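Local coordinates for protein cytochrome c' (Allochromatium vinosum, PDB 5GYR) that is a high-spin c-type cytochrome whose heme lacks a sixth ligand, with electron transfer activity but an exact function that is not known, at residues A[7-12]-A[69-74]; A[17-22]-A[44-49]; A[96-101]-A[112-117]. One frame throughout, in Å; residues are numbered along the deposited sequence.

In the fold
Helix 5-31 leads the chain and takes part in two of the contacts. Interaction 2 comes first to closure, when helix 36-50 turns back against 17-22; interaction 1 closes later, as the loop 69-74 returns to 7-12 beside a heme propionate, so the smaller loop lies wholly within the larger. Interaction 3 follows in series, joining helices 86-104 and 107-128 into a second hairpin. Its centre is about 41 Å from that of interaction 1 and about 42 Å from that of interaction 2, on the opposite side of the chain's centre. The two helical pairs are therefore far apart within one chain, consistent with a domain-swapped arrangement in which each packs on a neighbouring subunit.

Interaction 1. Residues A[7-12]-A[69-74]; sequences EQIETR and VKTRVK. With HEC (heme c), chain P.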
# COMPACT_ATOMS: atom_id res chain seq x y z
N GLU A 7 15.33 -9.25 5.92
CA GLU A 7 15.92 -7.93 5.63
C GLU A 7 14.88 -6.81 5.70
O GLU A 7 15.16 -5.71 6.17
CB GLU A 7 16.63 -7.93 4.28
CG GLU A 7 17.87 -8.80 4.26
CD GLU A 7 18.47 -9.01 2.87
OE1 GLU A 7 17.73 -9.00 1.87
OE2 GLU A 7 19.69 -9.21 2.79
N GLN A 8 13.66 -7.11 5.26
CA GLN A 8 12.59 -6.10 5.31
C GLN A 8 12.25 -5.73 6.75
O GLN A 8 12.08 -4.56 7.08
CB GLN A 8 11.34 -6.60 4.60
CG GLN A 8 11.51 -6.72 3.11
CD GLN A 8 10.29 -7.27 2.42
OE1 GLN A 8 9.17 -6.83 2.68
NE2 GLN A 8 10.49 -8.25 1.57
N ILE A 9 12.13 -6.74 7.60
CA ILE A 9 11.83 -6.51 9.01
C ILE A 9 12.97 -5.73 9.67
O ILE A 9 12.73 -4.78 10.39
CB ILE A 9 11.58 -7.84 9.76
CG1 ILE A 9 10.31 -8.52 9.24
CG2 ILE A 9 11.44 -7.59 11.26
CD1 ILE A 9 10.18 -9.96 9.65
N GLU A 10 14.20 -6.18 9.45
CA GLU A 10 15.37 -5.50 10.02
C GLU A 10 15.42 -4.04 9.57
O GLU A 10 15.72 -3.16 10.36
CB GLU A 10 16.66 -6.23 9.65
CG GLU A 10 16.82 -7.53 10.44
CD GLU A 10 18.05 -8.34 10.07
OE1 GLU A 10 18.58 -8.17 8.94
OE2 GLU A 10 18.48 -9.16 10.91
N THR A 11 15.14 -3.79 8.30
CA THR A 11 15.24 -2.45 7.75
C THR A 11 14.14 -1.52 8.27
O THR A 11 14.40 -0.38 8.61
CB THR A 11 15.25 -2.47 6.21
OG1 THR A 11 16.32 -3.30 5.75
CG2 THR A 11 15.42 -1.08 5.65
N ARG A 12 12.91 -2.01 8.36
CA ARG A 12 11.86 -1.17 8.90
C ARG A 12 12.13 -0.88 10.37
O ARG A 12 11.98 0.24 10.81
CB ARG A 12 10.47 -1.74 8.64
CG ARG A 12 10.07 -2.95 9.46
CD ARG A 12 8.99 -3.73 8.73
NE ARG A 12 8.42 -4.79 9.55
CZ ARG A 12 7.67 -5.77 9.07
NH1 ARG A 12 7.21 -6.70 9.88
NH2 ARG A 12 7.40 -5.84 7.78
N VAL A 69 15.07 -13.22 13.53
CA VAL A 69 14.49 -11.88 13.58
C VAL A 69 13.04 -11.92 14.04
O VAL A 69 12.24 -12.69 13.51
CB VAL A 69 14.56 -11.21 12.20
CG1 VAL A 69 14.28 -9.73 12.31
CG2 VAL A 69 15.93 -11.45 11.61
N LYS A 70 12.72 -11.11 15.03
CA LYS A 70 11.37 -11.08 15.58
C LYS A 70 10.71 -9.78 15.18
O LYS A 70 11.37 -8.75 15.13
CB LYS A 70 11.42 -11.20 17.10
CG LYS A 70 12.26 -12.37 17.58
CD LYS A 70 11.60 -13.00 18.78
CE LYS A 70 12.46 -14.01 19.51
NZ LYS A 70 11.71 -15.24 19.94
N THR A 71 9.43 -9.85 14.86
CA THR A 71 8.66 -8.66 14.50
C THR A 71 7.53 -8.46 15.51
O THR A 71 7.04 -9.41 16.12
CB THR A 71 8.07 -8.75 13.08
OG1 THR A 71 7.38 -7.53 12.77
CG2 THR A 71 7.08 -9.90 12.94
N ARG A 72 7.15 -7.20 15.68
CA ARG A 72 6.06 -6.83 16.58
C ARG A 72 4.86 -6.31 15.81
O ARG A 72 3.93 -5.79 16.40
CB ARG A 72 6.54 -5.76 17.56
CG ARG A 72 7.65 -6.23 18.49
CD ARG A 72 8.20 -5.10 19.34
NE ARG A 72 7.18 -4.48 20.17
CZ ARG A 72 7.36 -3.36 20.86
NH1 ARG A 72 8.52 -2.70 20.83
NH2 ARG A 72 6.36 -2.87 21.59
N VAL A 73 4.86 -6.45 14.48
CA VAL A 73 3.71 -5.99 13.71
C VAL A 73 2.50 -6.86 13.99
O VAL A 73 2.61 -8.08 14.16
CB VAL A 73 4.01 -5.95 12.20
CG1 VAL A 73 4.13 -7.36 11.62
CG2 VAL A 73 2.95 -5.14 11.48
N LYS A 74 1.34 -6.21 14.08
CA LYS A 74 0.06 -6.92 14.18
C LYS A 74 -0.51 -7.17 12.79
O LYS A 74 -0.37 -6.34 11.90
CB LYS A 74 -0.92 -6.10 15.00
CG LYS A 74 -0.53 -6.01 16.46
CD LYS A 74 -1.41 -5.02 17.19
CE LYS A 74 -2.74 -5.63 17.56
NZ LYS A 74 -2.95 -5.54 19.03
FE HEC P . 6.90 2.82 15.04
CHA HEC P . 8.22 -0.27 15.73
CHB HEC P . 9.34 4.28 16.95
CHC HEC P . 5.88 5.92 13.97
CHD HEC P . 4.40 1.39 13.20
NA HEC P . 8.41 2.15 16.17
C1A HEC P . 8.83 0.83 16.28
C2A HEC P . 9.98 0.78 17.13
C3A HEC P . 10.28 2.05 17.49
C4A HEC P . 9.33 2.90 16.85
CMA HEC P . 11.42 2.52 18.35
CAA HEC P . 10.73 -0.48 17.55
CBA HEC P . 11.74 -0.79 16.43
CGA HEC P . 12.65 -1.92 16.81
O1A HEC P . 13.79 -1.69 17.28
O2A HEC P . 12.26 -3.07 16.64
NB HEC P . 7.50 4.77 15.42
C1B HEC P . 8.54 5.14 16.19
C2B HEC P . 8.62 6.57 16.23
C3B HEC P . 7.65 7.05 15.39
C4B HEC P . 6.96 5.85 14.86
CMB HEC P . 9.62 7.39 17.01
CAB HEC P . 7.36 8.43 14.94
CBB HEC P . 8.28 9.43 14.94
NC HEC P . 5.37 3.53 13.82
C1C HEC P . 5.17 4.83 13.48
C2C HEC P . 4.02 4.93 12.68
C3C HEC P . 3.58 3.63 12.43
C4C HEC P . 4.48 2.75 13.15
CMC HEC P . 3.45 6.23 12.18
CAC HEC P . 2.43 3.17 11.60
CBC HEC P . 1.72 4.00 10.78
ND HEC P . 6.38 1.00 14.64
C1D HEC P . 5.37 0.59 13.83
C2D HEC P . 5.34 -0.88 13.69
C3D HEC P . 6.41 -1.35 14.39
C4D HEC P . 7.07 -0.14 14.93
CMD HEC P . 4.36 -1.75 12.92
CAD HEC P . 6.82 -2.79 14.53
CBD HEC P . 7.87 -3.10 13.45
CGD HEC P . 8.33 -4.54 13.39
O1D HEC P . 8.65 -5.11 14.45
O2D HEC P . 8.46 -5.17 12.31
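A heme propionate draws this contact together: R12 on helix 5-31 and T71 in the loop preceding strand 81-83 both bind its oxygen O2D. Three hydrogen bonds grip that atom. R12 donates from NE to heme O2D at 2.8 Å. On a more bent path (137°), R12 NH1 reaches heme O2D at 3.1 Å. T71 OG1 donates to heme O2D at 2.6 Å. The propionate and the threonine hydroxyl both sit at the edge of the guanidinium, in its plane, and I9 CG1 lies over one face. R12 puts CG between its backbone N and carbonyl carbon (chi1 73°), then runs extended to NE, which carries the guanidinium edge to the propionate. The other propionate oxygen, O1D, takes a nearly straight bond from R72 N at 2.9 Å. Meanwhile T71 OG1 accepts from V73 N at 3.2 Å, forming an ST turn that fixes the loop where it passes the heme. This is the propionate end of the cytochrome c' heme pocket, which includes I9, R12, T71, R72 and V73. At the V69 end of segment 69-74 the contact turns apolar: I9 CG2 meets V69 CG1 at 3.7 Å, the two side chains sliding past each other, and E10 crosses V69 at about a right angle, with OE2 3.5 Å from V69 CG2. Q13 NE2 also bonds the heme, and R72 NH2 reaches A130 O of the second subunit.

Interaction 2. Residues A[17-22]-A[44-49]; sequences EFMGWN and NVIAAI
Segments 17-22 and 44-49 run antiparallel at 153°, their axes 9.2 Å apart at closest, and come nearest at the M19 and I46 CA atoms, 5.5 Å from each other. They make the first helical hairpin of the cytochrome c' four-helix bundle, which in this domain-swapped form is probably completed by helices of the second subunit, and the touching residues are all buried. M19 lays its thioether obliquely across I49: SD is 3.6 Å from I49 CG2, and CG also rests on the same isoleucine. F18 presents the edge of its ring instead, with CD2 3.8 Å from V45 CG1; one face of that ring carries W21 CE3. With CG anti to the backbone N (chi1 -155°), F18 carries its ring to the partner helix. F91 and A95 of the second subunit pack on M19 and I46, and S52 of the third subunit on F18 and V45. N22 ND2 binds F18 O at 2.9 Å from above the carbonyl plane, while N22 N approaches that oxygen from the opposite face. A leucine here would probably leave F18 O without its side-chain donor, its second grip beside N22 N. The N22 side chain crosses V45 at about a right angle, its ND2 3.4 Å from V45 CG1.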
# COMPACT_ATOMS: atom_id res chain seq x y z
N GLU A 17 13.74 2.77 14.83
CA GLU A 17 14.70 2.96 15.89
C GLU A 17 15.42 4.29 15.69
O GLU A 17 15.62 5.06 16.63
CB GLU A 17 15.68 1.79 15.95
CG GLU A 17 16.39 1.62 17.27
CD GLU A 17 17.61 2.49 17.44
OE1 GLU A 17 18.00 3.17 16.47
OE2 GLU A 17 18.20 2.50 18.55
N PHE A 18 15.83 4.58 14.46
CA PHE A 18 16.58 5.81 14.19
C PHE A 18 15.71 7.05 14.35
O PHE A 18 16.17 8.06 14.85
CB PHE A 18 17.24 5.76 12.80
CG PHE A 18 18.46 6.63 12.68
CD1 PHE A 18 19.64 6.28 13.31
CD2 PHE A 18 18.43 7.81 11.94
CE1 PHE A 18 20.77 7.07 13.19
CE2 PHE A 18 19.55 8.61 11.83
CZ PHE A 18 20.71 8.25 12.47
N MET A 19 14.44 6.96 13.96
CA MET A 19 13.52 8.05 14.27
C MET A 19 13.41 8.26 15.77
O MET A 19 13.36 9.38 16.23
CB MET A 19 12.12 7.79 13.67
CG MET A 19 12.07 7.94 12.16
SD MET A 19 10.41 8.18 11.52
CE MET A 19 9.70 6.56 11.85
N GLY A 20 13.32 7.16 16.52
CA GLY A 20 13.20 7.25 17.97
C GLY A 20 14.36 8.01 18.59
O GLY A 20 14.17 8.84 19.47
N TRP A 21 15.57 7.73 18.11
CA TRP A 21 16.76 8.43 18.60
C TRP A 21 16.66 9.92 18.33
O TRP A 21 16.92 10.74 19.20
CB TRP A 21 18.03 7.88 17.95
CG TRP A 21 19.24 8.68 18.29
CD1 TRP A 21 19.71 8.95 19.54
CD2 TRP A 21 20.14 9.30 17.38
NE1 TRP A 21 20.84 9.70 19.47
CE2 TRP A 21 21.13 9.93 18.16
CE3 TRP A 21 20.23 9.34 15.99
CZ2 TRP A 21 22.20 10.63 17.58
CZ3 TRP A 21 21.27 10.06 15.42
CH2 TRP A 21 22.24 10.68 16.21
N ASN A 22 16.25 10.26 17.12
CA ASN A 22 16.09 11.68 16.78
C ASN A 22 14.95 12.38 17.52
O ASN A 22 15.09 13.54 17.90
CB ASN A 22 15.96 11.83 15.26
CG ASN A 22 17.30 11.67 14.59
OD1 ASN A 22 18.10 12.60 14.57
ND2 ASN A 22 17.58 10.47 14.09
N ASN A 44 14.61 16.85 10.42
CA ASN A 44 14.79 16.47 9.01
C ASN A 44 14.88 14.97 8.82
O ASN A 44 14.39 14.43 7.84
CB ASN A 44 16.02 17.14 8.39
CG ASN A 44 15.84 18.64 8.17
OD1 ASN A 44 14.72 19.12 8.20
ND2 ASN A 44 16.92 19.37 7.92
N VAL A 45 15.51 14.29 9.78
CA VAL A 45 15.54 12.83 9.73
C VAL A 45 14.12 12.27 9.84
O VAL A 45 13.75 11.37 9.09
CB VAL A 45 16.38 12.23 10.87
CG1 VAL A 45 16.23 10.72 10.94
CG2 VAL A 45 17.85 12.59 10.67
N ILE A 46 13.34 12.79 10.79
CA ILE A 46 12.00 12.25 11.01
C ILE A 46 11.15 12.45 9.76
O ILE A 46 10.47 11.53 9.31
CB ILE A 46 11.34 12.85 12.27
CG1 ILE A 46 12.16 12.42 13.51
CG2 ILE A 46 9.91 12.37 12.42
CD1 ILE A 46 12.18 13.40 14.64
N ALA A 47 11.25 13.62 9.15
CA ALA A 47 10.49 13.88 7.91
C ALA A 47 10.95 13.02 6.76
O ALA A 47 10.14 12.47 6.03
CB ALA A 47 10.56 15.35 7.55
N ALA A 48 12.26 12.88 6.60
CA ALA A 48 12.79 12.06 5.51
C ALA A 48 12.41 10.60 5.65
O ALA A 48 11.96 9.96 4.68
CB ALA A 48 14.30 12.23 5.41
N ILE A 49 12.51 10.06 6.86
CA ILE A 49 12.11 8.68 7.05
C ILE A 49 10.58 8.50 6.89
O ILE A 49 10.14 7.53 6.27
CB ILE A 49 12.62 8.13 8.40
CG1 ILE A 49 14.16 8.12 8.36
CG2 ILE A 49 12.09 6.72 8.63
CD1 ILE A 49 14.82 7.53 9.60

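Interaction 3. Residues A[96-101]-A[112-117]; sequences NTLAEV and TAFGDV
L98 lays its branched end over A113 and V117, spanning one turn of the facing helix. Its CD1 reaches A113 CB at 3.9 Å and the backbone N of F114 at 3.8 Å, while CD2 meets V117 CG2 at 3.8 Å. With CG anti to the backbone N (chi1 175°), the leucine reaches over to the facing helix and its two methyls divide between these neighbours. L98 and V117 cross at about a right angle. CD2 also stands off the edge of the F114 ring, near the ring plane. The small A113 lets the backbones draw close: its CB lies 3.9 Å from L98 CA, and the two CA atoms are 5.0 Å apart. V101, one turn farther along helix 86-104, adds CG2 at 4.3 Å from the same A113 CB. The two segments are antiparallel, with axes 8.7 Å apart and an angle of 161°, forming the hairpin of the last two helices of the cytochrome c' fold. Helix 107-128 also carries the covalent heme attachments C121 and C124 and the axial ligand H125, and V117 itself touches the heme. M23 of the second subunit packs on F114 and V117, and A43 of that subunit on L98; within the chain, F91 and A94 add to the apolar surroundings of V117.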
# COMPACT_ATOMS: atom_id res chain seq x y z
N ASN A 96 -11.49 5.48 -14.23
CA ASN A 96 -12.34 6.62 -13.91
C ASN A 96 -12.76 7.35 -15.17
O ASN A 96 -13.93 7.73 -15.33
CB ASN A 96 -11.63 7.63 -13.01
CG ASN A 96 -11.43 7.14 -11.58
OD1 ASN A 96 -12.03 6.15 -11.20
ND2 ASN A 96 -10.63 7.83 -10.79
N THR A 97 -11.82 7.54 -16.08
CA THR A 97 -12.12 8.22 -17.34
C THR A 97 -13.09 7.41 -18.19
O THR A 97 -14.01 7.97 -18.77
CB THR A 97 -10.85 8.52 -18.13
OG1 THR A 97 -10.03 9.39 -17.33
CG2 THR A 97 -11.16 9.20 -19.45
N LEU A 98 -12.91 6.10 -18.24
CA LEU A 98 -13.84 5.26 -18.99
C LEU A 98 -15.28 5.40 -18.49
O LEU A 98 -16.20 5.49 -19.28
CB LEU A 98 -13.39 3.78 -18.97
CG LEU A 98 -14.32 2.75 -19.63
CD1 LEU A 98 -14.58 3.08 -21.10
CD2 LEU A 98 -13.74 1.35 -19.49
N ALA A 99 -15.47 5.43 -17.18
CA ALA A 99 -16.81 5.59 -16.60
C ALA A 99 -17.40 6.97 -16.93
O ALA A 99 -18.58 7.08 -17.28
CB ALA A 99 -16.77 5.38 -15.10
N GLU A 100 -16.58 8.01 -16.83
CA GLU A 100 -17.00 9.36 -17.22
C GLU A 100 -17.44 9.45 -18.67
O GLU A 100 -18.51 9.98 -18.98
CB GLU A 100 -15.86 10.37 -17.00
CG GLU A 100 -15.58 10.67 -15.55
CD GLU A 100 -14.34 11.52 -15.36
OE1 GLU A 100 -13.82 12.08 -16.36
OE2 GLU A 100 -13.87 11.63 -14.22
N VAL A 101 -16.61 8.93 -19.56
CA VAL A 101 -16.90 8.99 -20.98
C VAL A 101 -18.13 8.13 -21.31
O VAL A 101 -18.97 8.51 -22.12
CB VAL A 101 -15.68 8.52 -21.80
CG1 VAL A 101 -16.02 8.37 -23.26
CG2 VAL A 101 -14.48 9.46 -21.61
N THR A 112 -11.87 4.89 -27.36
CA THR A 112 -10.55 5.38 -26.97
C THR A 112 -10.26 5.13 -25.49
O THR A 112 -9.20 4.64 -25.14
CB THR A 112 -10.40 6.87 -27.29
OG1 THR A 112 -10.57 7.06 -28.69
CG2 THR A 112 -9.02 7.39 -26.86
N ALA A 113 -11.23 5.46 -24.64
CA ALA A 113 -11.10 5.26 -23.20
C ALA A 113 -10.98 3.79 -22.82
O ALA A 113 -10.22 3.42 -21.94
CB ALA A 113 -12.27 5.91 -22.47
N PHE A 114 -11.72 2.95 -23.53
CA PHE A 114 -11.67 1.51 -23.35
C PHE A 114 -10.28 0.96 -23.66
O PHE A 114 -9.75 0.10 -22.95
CB PHE A 114 -12.72 0.86 -24.25
CG PHE A 114 -12.73 -0.63 -24.21
CD1 PHE A 114 -13.09 -1.30 -23.05
CD2 PHE A 114 -12.39 -1.37 -25.33
CE1 PHE A 114 -13.10 -2.68 -23.01
CE2 PHE A 114 -12.40 -2.75 -25.30
CZ PHE A 114 -12.75 -3.40 -24.13
N GLY A 115 -9.68 1.45 -24.75
CA GLY A 115 -8.33 1.02 -25.14
C GLY A 115 -7.30 1.36 -24.09
O GLY A 115 -6.39 0.57 -23.82
N ASP A 116 -7.43 2.54 -23.49
CA ASP A 116 -6.48 2.95 -22.45
C ASP A 116 -6.60 2.05 -21.22
O ASP A 116 -5.60 1.72 -20.62
CB ASP A 116 -6.68 4.40 -22.03
CG ASP A 116 -6.23 5.38 -23.10
OD1 ASP A 116 -5.49 5.00 -24.03
OD2 ASP A 116 -6.65 6.56 -23.01
N VAL A 117 -7.82 1.67 -20.86
CA VAL A 117 -7.99 0.75 -19.73
C VAL A 117 -7.36 -0.60 -20.05
O VAL A 117 -6.60 -1.14 -19.25
CB VAL A 117 -9.46 0.57 -19.34
CG1 VAL A 117 -9.60 -0.49 -18.27
CG2 VAL A 117 -10.03 1.89 -18.85